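Local coordinates for protein nourseothricin acetyltransferase (Streptomyces noursei, PDB 5C82) that probably acetylates the antibiotic nourseothricin and so confers resistance to it, as an acyltransferase of the GNAT family, at residues 20-25 against 83-88. The protein carries 1 engineered substitution. Sequence-based numbering, arbitrary orientation.
Sequences AEAIEA and VAYGDD
Val83 makes the first touch: CG1 meets CD1 of Ile23 at 3.9 Å, methyl against methyl, and the two side chains cross at about a right angle. Ile23 gets there by length. Its CB does not aim at the strand, but CG1 lies anti to the carbonyl carbon (chi1 -70°) and chi2 is extended at 166°, which carries CD1 across the gap between backbones whose closest CA atoms, those of Ile23 and Val83, are 8.4 Å apart. Leu91 of strand 91-100 packs on both residues, and Phe94 of that strand lies against Ile23. Ala84 turns its methyl to the other face of the sheet, where Val122 and Leu126 of helix 122-137 cover it. With Tyr85 the chain is back on the side of helix 20-25. The CB of Tyr85 does not aim at the helix, but the length of the ring brings OH to 4.0 Å from CB of Ala22. That hydroxyl is hydrogen-bonded to OD1 of Asp19, just ahead of the helix, so the far end of the ring is held while Leu91 packs against the Tyr85 side chain. Past Tyr85 the chain leaves the helix. Strand 79-85 sits between 11-14 and 91-100 in the mixed sheet of the GNAT fold, and helix 20-25 rests on the end of strand 79-85. About 100 Å² is buried between the two segments, and both close approaches are between side chains; the bond between the Tyr85 hydroxyl and Asp19 adds a directional tie beside this apolar contact.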
ATOM      1  N   ALA A  20       1.622  23.691  13.169  1.00 25.74           N
ATOM      2  CA  ALA A  20       2.620  23.145  12.245  1.00 27.01           C
ATOM      3  C   ALA A  20       4.022  22.980  12.833  1.00 32.80           C
ATOM      4  O   ALA A  20       4.614  21.914  12.682  1.00 32.62           O
ATOM      5  CB  ALA A  20       2.675  23.969  10.964  1.00 28.28           C
ATOM      6  N   GLU A  21       4.529  24.003  13.530  1.00 31.65           N
ATOM      7  CA  GLU A  21       5.858  23.961  14.146  1.00 32.39           C
ATOM      8  C   GLU A  21       5.963  22.900  15.236  1.00 35.43           C
ATOM      9  O   GLU A  21       6.945  22.155  15.252  1.00 35.95           O
ATOM     10  CB  GLU A  21       6.258  25.328  14.717  1.00 33.99           C
ATOM     11  CG  GLU A  21       6.742  26.294  13.649  1.00 50.21           C
ATOM     12  CD  GLU A  21       7.611  27.430  14.151  1.00 74.45           C
ATOM     13  OE1 GLU A  21       7.215  28.103  15.131  1.00 70.97           O
ATOM     14  OE2 GLU A  21       8.682  27.662  13.545  1.00 71.13           O
ATOM     15  N   ALA A  22       4.981  22.861  16.161  1.00 29.22           N
ATOM     16  CA  ALA A  22       4.961  21.910  17.269  1.00 27.78           C
ATOM     17  C   ALA A  22       4.851  20.470  16.743  1.00 30.38           C
ATOM     18  O   ALA A  22       5.537  19.588  17.252  1.00 29.68           O
ATOM     19  CB  ALA A  22       3.825  22.233  18.230  1.00 28.20           C
ATOM     20  N   ILE A  23       4.060  20.259  15.685  1.00 26.77           N
ATOM     21  CA  ILE A  23       3.872  18.952  15.033  1.00 26.95           C
ATOM     22  C   ILE A  23       5.217  18.434  14.485  1.00 35.46           C
ATOM     23  O   ILE A  23       5.621  17.309  14.814  1.00 35.13           O
ATOM     24  CB  ILE A  23       2.724  19.004  13.981  1.00 27.97           C
ATOM     25  CG1 ILE A  23       1.351  19.155  14.705  1.00 26.94           C
ATOM     26  CG2 ILE A  23       2.736  17.761  13.066  1.00 27.86           C
ATOM     27  CD1 ILE A  23       0.161  19.551  13.839  1.00 25.03           C
ATOM     28  N   GLU A  24       5.917  19.301  13.709  1.00 34.14           N
ATOM     29  CA  GLU A  24       7.244  19.091  13.112  1.00 34.50           C
ATOM     30  C   GLU A  24       8.287  18.758  14.190  1.00 37.79           C
ATOM     31  O   GLU A  24       8.976  17.748  14.072  1.00 38.82           O
ATOM     32  CB  GLU A  24       7.684  20.361  12.350  1.00 35.94           C
ATOM     33  CG  GLU A  24       7.548  20.277  10.836  1.00 50.21           C
ATOM     34  CD  GLU A  24       7.621  21.607  10.098  1.00 77.17           C
ATOM     35  OE1 GLU A  24       8.527  22.419  10.402  1.00 69.02           O
ATOM     36  OE2 GLU A  24       6.784  21.825   9.191  1.00 72.07           O
ATOM     37  N   ALA A  25       8.365  19.593  15.247  1.00 32.50           N
ATOM     38  CA  ALA A  25       9.307  19.485  16.365  1.00 31.94           C
ATOM     39  C   ALA A  25       9.113  18.284  17.270  1.00 34.37           C
ATOM     40  O   ALA A  25      10.052  17.925  17.988  1.00 34.27           O
ATOM     41  CB  ALA A  25       9.261  20.750  17.209  1.00 32.72           C
ATOM     42  N   VAL A  83      -4.832  16.924  17.392  1.00 17.90           N
ATOM     43  CA  VAL A  83      -3.699  17.203  18.285  1.00 16.67           C
ATOM     44  C   VAL A  83      -4.126  16.997  19.718  1.00 20.77           C
ATOM     45  O   VAL A  83      -5.291  17.210  20.043  1.00 21.22           O
ATOM     46  CB  VAL A  83      -3.107  18.634  18.074  1.00 18.90           C
ATOM     47  CG1 VAL A  83      -2.341  18.745  16.752  1.00 17.24           C
ATOM     48  CG2 VAL A  83      -4.184  19.727  18.199  1.00 18.68           C
ATOM     49  N   ALA A  84      -3.179  16.642  20.572  1.00 17.39           N
ATOM     50  CA  ALA A  84      -3.356  16.478  22.020  1.00 17.66           C
ATOM     51  C   ALA A  84      -2.335  17.366  22.719  1.00 21.06           C
ATOM     52  O   ALA A  84      -1.139  17.252  22.442  1.00 21.10           O
ATOM     53  CB  ALA A  84      -3.136  15.025  22.433  1.00 18.02           C
ATOM     54  N   TYR A  85      -2.803  18.285  23.567  1.00 17.73           N
ATOM     55  CA  TYR A  85      -1.923  19.197  24.315  1.00 17.70           C
ATOM     56  C   TYR A  85      -1.978  18.902  25.807  1.00 23.45           C
ATOM     57  O   TYR A  85      -3.047  18.671  26.360  1.00 21.40           O
ATOM     58  CB  TYR A  85      -2.283  20.670  24.045  1.00 17.55           C
ATOM     59  CG  TYR A  85      -1.676  21.215  22.769  1.00 19.37           C
ATOM     60  CD1 TYR A  85      -2.343  21.106  21.554  1.00 20.53           C
ATOM     61  CD2 TYR A  85      -0.443  21.863  22.782  1.00 20.50           C
ATOM     62  CE1 TYR A  85      -1.779  21.584  20.375  1.00 21.06           C
ATOM     63  CE2 TYR A  85       0.129  22.357  21.606  1.00 21.00           C
ATOM     64  CZ  TYR A  85      -0.544  22.212  20.407  1.00 28.45           C
ATOM     65  OH  TYR A  85       0.013  22.696  19.249  1.00 29.03           O
ATOM     66  N   GLY A  86      -0.823  18.930  26.446  1.00 25.00           N
ATOM     67  CA  GLY A  86      -0.715  18.737  27.886  1.00 27.17           C
ATOM     68  C   GLY A  86      -1.011  20.012  28.649  1.00 36.66           C
ATOM     69  O   GLY A  86      -1.243  21.056  28.030  1.00 35.68           O
ATOM     70  N   ASP A  87      -0.990  19.937  30.005  1.00 38.85           N
ATOM     71  CA  ASP A  87      -1.228  21.065  30.924  1.00 40.93           C
ATOM     72  C   ASP A  87      -0.237  22.213  30.714  1.00 45.95           C
ATOM     73  O   ASP A  87      -0.609  23.381  30.809  1.00 46.78           O
ATOM     74  CB  ASP A  87      -1.177  20.602  32.393  1.00 43.68           C
ATOM     75  CG  ASP A  87      -2.485  20.054  32.936  1.00 63.77           C
ATOM     76  OD1 ASP A  87      -3.464  20.834  33.038  1.00 65.79           O
ATOM     77  OD2 ASP A  87      -2.512  18.859  33.329  1.00 72.81           O
ATOM     78  N   ASP A  88       1.004  21.862  30.390  1.00 42.57           N
ATOM     79  CA  ASP A  88       2.140  22.746  30.147  1.00 42.41           C
ATOM     80  C   ASP A  88       2.067  23.592  28.851  1.00 44.21           C
ATOM     81  O   ASP A  88       2.886  24.496  28.681  1.00 43.75           O
ATOM     82  CB  ASP A  88       3.430  21.900  30.168  1.00 45.28           C
ATOM     83  CG  ASP A  88       3.456  20.671  29.248  1.00 63.15           C
ATOM     84  OD1 ASP A  88       2.589  20.577  28.337  1.00 63.71           O
ATOM     85  OD2 ASP A  88       4.359  19.823  29.419  1.00 72.20           O
TER